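Local coordinates for aldehyde dehydrogenase (Trypanosoma brucei, PDB 5MYP), which probably oxidises aldehydes to the corresponding carboxylic acids, with NAD+ as the electron acceptor, at residues Thr12-Glu15 and Asn16-Val19; Lys169-Ser173 and Asp174-Ile178; Arg25-Asn29 and Asp30-Arg34. All blocks are in the same frame, centred on the assembly; numbering follows the deposited sequence. Where two conformers were deposited one is given.

Contact 1: Thr12-Glu15 and Asn16-Val19; sequences TSLE and NIPV. Unlike the reference sequence in segment 16-19: V19 (reference Thr).
S13 and N16 meet where the chain turns into helix 16-29, and most of the polar contact lies between them. The hydroxyl of S13 accepts from the backbone N of N16, OG to N 3.3 Å with an N-H...O angle of 144°, a capping bond at the start of the helix. A chi1 of 74° sets OG between the N and the carbonyl carbon of its own residue, close enough to the turn to receive that N-H. The carbonyl O of S13 is a second, weaker acceptor: N16 N lies 3.1 Å from it and I17 N 3.4 Å, both at bent angles. I17 N also makes a weak bond to L14 O, so the first turn is held by several soft bonds. The side-chain amide of N16 passes close to S13 OG, but at a poor angle; its ND2 donates instead to a water 2.7 Å away, which also takes the backbone N-H of S13. P18, which has no N-H to give, brings its ring close to a carbonyl oxygen, CD 3.2 Å from L14 O.

The apolar contacts are sparse. CD2 of L14 lies 4.0 Å from CD1 of I17, the two side chains running side by side in the same direction. T12 reaches across at a slant, its CG2 3.9 Å from CG1 of I17.

L14 and I17 both rest on A188 of helix 183-191, while T12 bonds through OG1 to the backbone N of N180, joining the start of helix 16-29 to the chain just beyond strand 176-178.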
# COMPACT_ATOMS: atom_id res chain seq x y z
N THR A 12 -2.68 27.43 -13.00
CA THR A 12 -3.72 27.61 -11.99
C THR A 12 -3.18 28.54 -10.91
O THR A 12 -2.07 28.32 -10.41
CB THR A 12 -4.11 26.26 -11.35
OG1 THR A 12 -4.39 25.30 -12.38
CG2 THR A 12 -5.34 26.43 -10.43
N SER A 13 -3.94 29.57 -10.56
CA SER A 13 -3.54 30.49 -9.49
C SER A 13 -3.51 29.73 -8.17
O SER A 13 -4.33 28.83 -7.94
CB SER A 13 -4.49 31.69 -9.39
OG SER A 13 -5.72 31.32 -8.81
N LEU A 14 -2.58 30.10 -7.30
CA LEU A 14 -2.42 29.43 -6.01
C LEU A 14 -3.67 29.54 -5.13
O LEU A 14 -3.98 28.61 -4.39
CB LEU A 14 -1.18 29.97 -5.27
CG LEU A 14 0.17 29.78 -5.97
CD1 LEU A 14 1.30 30.38 -5.13
CD2 LEU A 14 0.44 28.31 -6.26
N GLU A 15 -4.38 30.66 -5.23
CA GLU A 15 -5.62 30.89 -4.49
C GLU A 15 -6.75 29.95 -4.94
O GLU A 15 -7.59 29.57 -4.12
CB GLU A 15 -6.06 32.35 -4.63
CG GLU A 15 -7.46 32.65 -4.13
CD GLU A 15 -7.83 34.12 -4.26
OE1 GLU A 15 -9.01 34.43 -4.52
OE2 GLU A 15 -6.93 34.97 -4.09
N ASN A 16 -6.77 29.59 -6.23
CA ASN A 16 -7.79 28.67 -6.77
C ASN A 16 -7.55 27.19 -6.47
O ASN A 16 -8.48 26.39 -6.59
CB ASN A 16 -7.94 28.85 -8.30
CG ASN A 16 -8.70 30.12 -8.68
OD1 ASN A 16 -9.43 30.69 -7.86
ND2 ASN A 16 -8.55 30.55 -9.92
N ILE A 17 -6.33 26.82 -6.08
CA ILE A 17 -6.01 25.41 -5.81
C ILE A 17 -6.85 24.82 -4.66
O ILE A 17 -7.45 23.77 -4.84
CB ILE A 17 -4.47 25.18 -5.65
CG1 ILE A 17 -3.81 25.31 -7.03
CG2 ILE A 17 -4.17 23.82 -5.04
CD1 ILE A 17 -2.30 25.49 -6.99
N PRO A 18 -6.91 25.50 -3.49
CA PRO A 18 -7.82 25.06 -2.42
C PRO A 18 -9.30 24.96 -2.83
O PRO A 18 -10.00 24.06 -2.37
CB PRO A 18 -7.67 26.13 -1.33
CG PRO A 18 -6.33 26.74 -1.58
CD PRO A 18 -6.02 26.59 -3.03
N VAL A 19 -9.75 25.88 -3.69
CA VAL A 19 -11.15 25.90 -4.15
C VAL A 19 -11.45 24.68 -5.02
O VAL A 19 -12.47 24.03 -4.84
CB VAL A 19 -11.48 27.20 -4.94
CG1 VAL A 19 -12.92 27.18 -5.44
CG2 VAL A 19 -11.22 28.43 -4.08
O HOH W 1 -6.64 29.81 -11.74

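Contact 2: Lys169-Ser173 and Asp174-Ile178; sequences KYVSS and DVVGI
The backbone folds back at S172, whose carbonyl O takes the N-H of V176 at 2.9 Å, nearly straight at 173° and in the carbonyl plane, and weakly that of V175. The S172 side chain adds a bond to the same turn: with OG anti to its own N (chi1 167°), the hydroxyl swings forward and accepts from the backbone N of D174 at 3.0 Å. Water bridges the mouth of the turn, donating to V171 O and to V176 O, while CA of S173 makes a CA-H...O contact with V176 O at 3.5 Å. This is the link between helix 157-170 and strand 176-178 in a beta-alpha-beta unit that begins with strand 147-151; the two strands pair in parallel within a mixed sheet. On the buried side three valines meet. CG1 of V171 lies 3.7 Å from CG2 of V176, approached at a slant, and 4.0 Å from CG1 of V175, whose side chain it crosses at about a right angle. Helix 132-143 covers V175 and V176 through L142, and V171 packs against V42 and L46 of helix 36-52.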
# COMPACT_ATOMS: atom_id res chain seq x y z
N LYS A 169 -15.77 19.42 -20.91
CA LYS A 169 -16.88 19.11 -21.82
C LYS A 169 -17.39 17.67 -21.69
O LYS A 169 -18.51 17.38 -22.11
CB LYS A 169 -16.49 19.47 -23.26
CG LYS A 169 -16.24 20.97 -23.39
CD LYS A 169 -16.12 21.47 -24.82
CE LYS A 169 -14.82 21.03 -25.47
NZ LYS A 169 -14.63 21.73 -26.77
N TYR A 170 -16.59 16.78 -21.10
CA TYR A 170 -16.98 15.38 -20.88
C TYR A 170 -17.23 14.99 -19.41
O TYR A 170 -18.10 14.16 -19.15
CB TYR A 170 -15.94 14.45 -21.51
CG TYR A 170 -15.84 14.66 -23.01
CD1 TYR A 170 -14.99 15.63 -23.53
CD2 TYR A 170 -16.59 13.90 -23.90
CE1 TYR A 170 -14.89 15.84 -24.89
CE2 TYR A 170 -16.49 14.10 -25.27
CZ TYR A 170 -15.64 15.08 -25.76
OH TYR A 170 -15.52 15.28 -27.12
N VAL A 171 -16.48 15.58 -18.48
CA VAL A 171 -16.65 15.29 -17.05
C VAL A 171 -16.64 16.59 -16.25
O VAL A 171 -15.81 17.47 -16.51
CB VAL A 171 -15.54 14.36 -16.51
CG1 VAL A 171 -15.82 13.96 -15.07
CG2 VAL A 171 -15.38 13.14 -17.41
N SER A 172 -17.55 16.68 -15.29
CA SER A 172 -17.67 17.86 -14.43
C SER A 172 -16.36 18.21 -13.71
O SER A 172 -15.62 17.31 -13.33
CB SER A 172 -18.75 17.60 -13.37
OG SER A 172 -18.72 18.58 -12.35
N SER A 173 -16.11 19.50 -13.52
CA SER A 173 -14.96 19.97 -12.73
C SER A 173 -15.09 19.63 -11.24
O SER A 173 -14.09 19.56 -10.52
CB SER A 173 -14.75 21.48 -12.93
OG SER A 173 -14.22 21.75 -14.21
N ASP A 174 -16.33 19.42 -10.78
CA ASP A 174 -16.59 18.90 -9.43
C ASP A 174 -16.12 17.45 -9.25
O ASP A 174 -15.73 17.06 -8.17
CB ASP A 174 -18.07 19.01 -9.07
CG ASP A 174 -18.48 20.44 -8.69
OD1 ASP A 174 -17.91 21.45 -9.17
OD2 ASP A 174 -19.41 20.55 -7.87
N VAL A 175 -16.19 16.65 -10.30
CA VAL A 175 -15.76 15.25 -10.25
C VAL A 175 -14.28 15.09 -10.61
O VAL A 175 -13.57 14.30 -9.99
CB VAL A 175 -16.68 14.36 -11.12
CG1 VAL A 175 -16.17 12.93 -11.19
CG2 VAL A 175 -18.10 14.39 -10.55
N VAL A 176 -13.80 15.84 -11.61
CA VAL A 176 -12.37 15.87 -11.97
C VAL A 176 -11.86 17.32 -12.06
O VAL A 176 -12.10 18.01 -13.06
CB VAL A 176 -12.07 15.13 -13.30
CG1 VAL A 176 -10.58 15.15 -13.61
CG2 VAL A 176 -12.58 13.70 -13.24
N GLY A 177 -11.16 17.76 -11.02
CA GLY A 177 -10.51 19.07 -11.02
C GLY A 177 -9.17 19.00 -11.73
O GLY A 177 -8.56 17.93 -11.83
N ILE A 178 -8.71 20.14 -12.24
CA ILE A 178 -7.43 20.21 -12.94
C ILE A 178 -6.57 21.32 -12.34
O ILE A 178 -7.04 22.44 -12.15
CB ILE A 178 -7.61 20.46 -14.46
CG1 ILE A 178 -8.56 19.41 -15.08
CG2 ILE A 178 -6.25 20.44 -15.16
CD1 ILE A 178 -8.93 19.67 -16.52
O HOH W 2 -13.20 18.50 -15.57

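Contact 3: Arg25-Asn29 and Asp30-Arg34; sequences REAFN and DDANR. Unlike the reference sequence in segment 30-34: D30 (reference Asn).
A27 and A32 close the C-terminal end of helix 16-29: the backbone N of A32 donates to A27 O at 2.9 Å. Their methyls also touch, A27 CB lying 3.8 Å from A32 CB. One step inside that bond, D31 N donates to F28 O at 3.0 Å, though it stands above the carbonyl plane and uses no lone pair. Together the two bonds form a Schellman motif, with D31 as its C-prime residue at positive phi (60°). The preceding carbonyl is satisfied in the ordinary helical way, E26 O accepting from D30 N at 2.8 Å.

F28 O has a second donor in a water 3.2 Å away, which in turn accepts the N-H of N33, carrying the polar network into the loop. The side-chain amide of N33 donates through ND2 to the carbonyls of L142 and N146. D31 turns its carboxylate to another partner, R411 of the second subunit, which forms a salt bridge with OD2; R34 reaches the same subunit and donates to S410 O. At the start of 25-29, R25 NH1 forms a salt bridge with D195, and NH2 bonds to R193 O.

E26 and D30 bring two carboxylates together. E26 is bent at chi2 (74°), which brings OE2 to 3.0 Å from D30 OD2, the carboxylate planes standing at right angles. Both groups are acceptors and like charges; E26 was deposited in two conformers, so the approach is doubtful in detail.

The chemistry divides accordingly: the carbonyls of E26, A27 and F28 are taken up by the N-H groups of D30, A32 and D31, F28 O also by a water, while the two exposed acids, if placed as in this conformer, would probably repel each other, an effect solvent may screen.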
# COMPACT_ATOMS: atom_id res chain seq x y z
N ARG A 25 -13.92 17.58 -3.08
CA ARG A 25 -14.21 17.02 -1.75
C ARG A 25 -15.72 17.05 -1.46
O ARG A 25 -16.30 16.03 -1.09
CB ARG A 25 -13.43 17.80 -0.68
CG ARG A 25 -13.71 17.44 0.77
CD ARG A 25 -13.30 16.03 1.12
NE ARG A 25 -11.87 15.79 0.91
CZ ARG A 25 -11.30 14.59 1.01
NH1 ARG A 25 -12.01 13.52 1.34
NH2 ARG A 25 -9.99 14.47 0.79
N GLU A 26 -16.32 18.22 -1.63
CA GLU A 26 -17.76 18.40 -1.44
C GLU A 26 -18.58 17.51 -2.38
O GLU A 26 -19.58 16.92 -1.96
CB GLU A 26 -18.14 19.88 -1.63
CG GLU A 26 -19.63 20.17 -1.55
CD GLU A 26 -20.17 20.10 -0.13
OE1 GLU A 26 -19.38 19.88 0.81
OE2 GLU A 26 -21.40 20.27 0.03
N ALA A 27 -18.13 17.40 -3.63
CA ALA A 27 -18.78 16.52 -4.63
C ALA A 27 -18.76 15.06 -4.19
O ALA A 27 -19.78 14.37 -4.24
CB ALA A 27 -18.11 16.68 -5.99
N PHE A 28 -17.60 14.59 -3.73
CA PHE A 28 -17.49 13.24 -3.17
C PHE A 28 -18.46 13.05 -2.00
O PHE A 28 -19.21 12.09 -1.99
CB PHE A 28 -16.08 12.91 -2.69
CG PHE A 28 -16.00 11.57 -2.01
CD1 PHE A 28 -16.01 10.40 -2.77
CD2 PHE A 28 -15.99 11.46 -0.62
CE1 PHE A 28 -15.98 9.16 -2.17
CE2 PHE A 28 -15.96 10.21 -0.01
CZ PHE A 28 -15.96 9.06 -0.78
N ASN A 29 -18.42 13.98 -1.04
CA ASN A 29 -19.32 13.95 0.12
C ASN A 29 -20.81 13.99 -0.26
O ASN A 29 -21.63 13.41 0.44
CB ASN A 29 -19.01 15.10 1.10
CG ASN A 29 -17.65 14.94 1.78
OD1 ASN A 29 -17.07 13.86 1.81
ND2 ASN A 29 -17.14 16.04 2.32
N ASP A 30 -21.13 14.67 -1.37
CA ASP A 30 -22.50 14.70 -1.90
C ASP A 30 -22.84 13.54 -2.86
O ASP A 30 -23.79 13.64 -3.62
CB ASP A 30 -22.76 16.06 -2.60
CG ASP A 30 -22.74 17.24 -1.63
OD1 ASP A 30 -23.03 17.06 -0.43
OD2 ASP A 30 -22.45 18.37 -2.07
N ASP A 31 -22.06 12.45 -2.82
CA ASP A 31 -22.31 11.23 -3.62
C ASP A 31 -22.31 11.47 -5.14
O ASP A 31 -23.01 10.78 -5.89
CB ASP A 31 -23.61 10.54 -3.17
CG ASP A 31 -23.60 10.18 -1.69
OD1 ASP A 31 -22.53 9.86 -1.15
OD2 ASP A 31 -24.68 10.21 -1.06
N ALA A 32 -21.50 12.43 -5.60
CA ALA A 32 -21.45 12.78 -7.02
C ALA A 32 -20.98 11.64 -7.93
O ALA A 32 -21.28 11.65 -9.11
CB ALA A 32 -20.56 14.00 -7.24
N ASN A 33 -20.23 10.68 -7.38
CA ASN A 33 -19.75 9.52 -8.14
C ASN A 33 -19.95 8.20 -7.39
O ASN A 33 -19.22 7.23 -7.60
CB ASN A 33 -18.27 9.72 -8.50
CG ASN A 33 -17.82 8.85 -9.66
OD1 ASN A 33 -18.57 8.60 -10.60
ND2 ASN A 33 -16.57 8.38 -9.60
N ARG A 34 -20.98 8.14 -6.54
CA ARG A 34 -21.23 6.97 -5.70
C ARG A 34 -21.95 5.86 -6.46
O ARG A 34 -21.46 4.73 -6.52
CB ARG A 34 -22.03 7.38 -4.46
CG ARG A 34 -22.31 6.26 -3.46
CD ARG A 34 -23.20 6.78 -2.35
NE ARG A 34 -23.85 5.71 -1.62
CZ ARG A 34 -23.33 5.04 -0.59
NH1 ARG A 34 -22.11 5.31 -0.12
NH2 ARG A 34 -24.04 4.08 -0.01
O HOH W 3 -19.24 10.32 -4.60

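How the contacts relate
Contacts 1 and 3 mark the two ends of the same helix, 16-29, and both lie at the surface, their centres about 20 Å apart. Contact 2, partly buried, touches each of them: I178 O lies beside T12, D174 O beside the methyl of A27, and V175 against A32. The chemistry follows the place. A serine hydroxyl caps the start of the helix in contact 1, backbone bonds alone make the Schellman ending in contact 3, and contact 2 combines a backbone-closed turn, reinforced by a serine hydroxyl, with a buried cluster of valines. Contact 3 alone reaches the second subunit, through charged and polar groups of the loop that follows the helix.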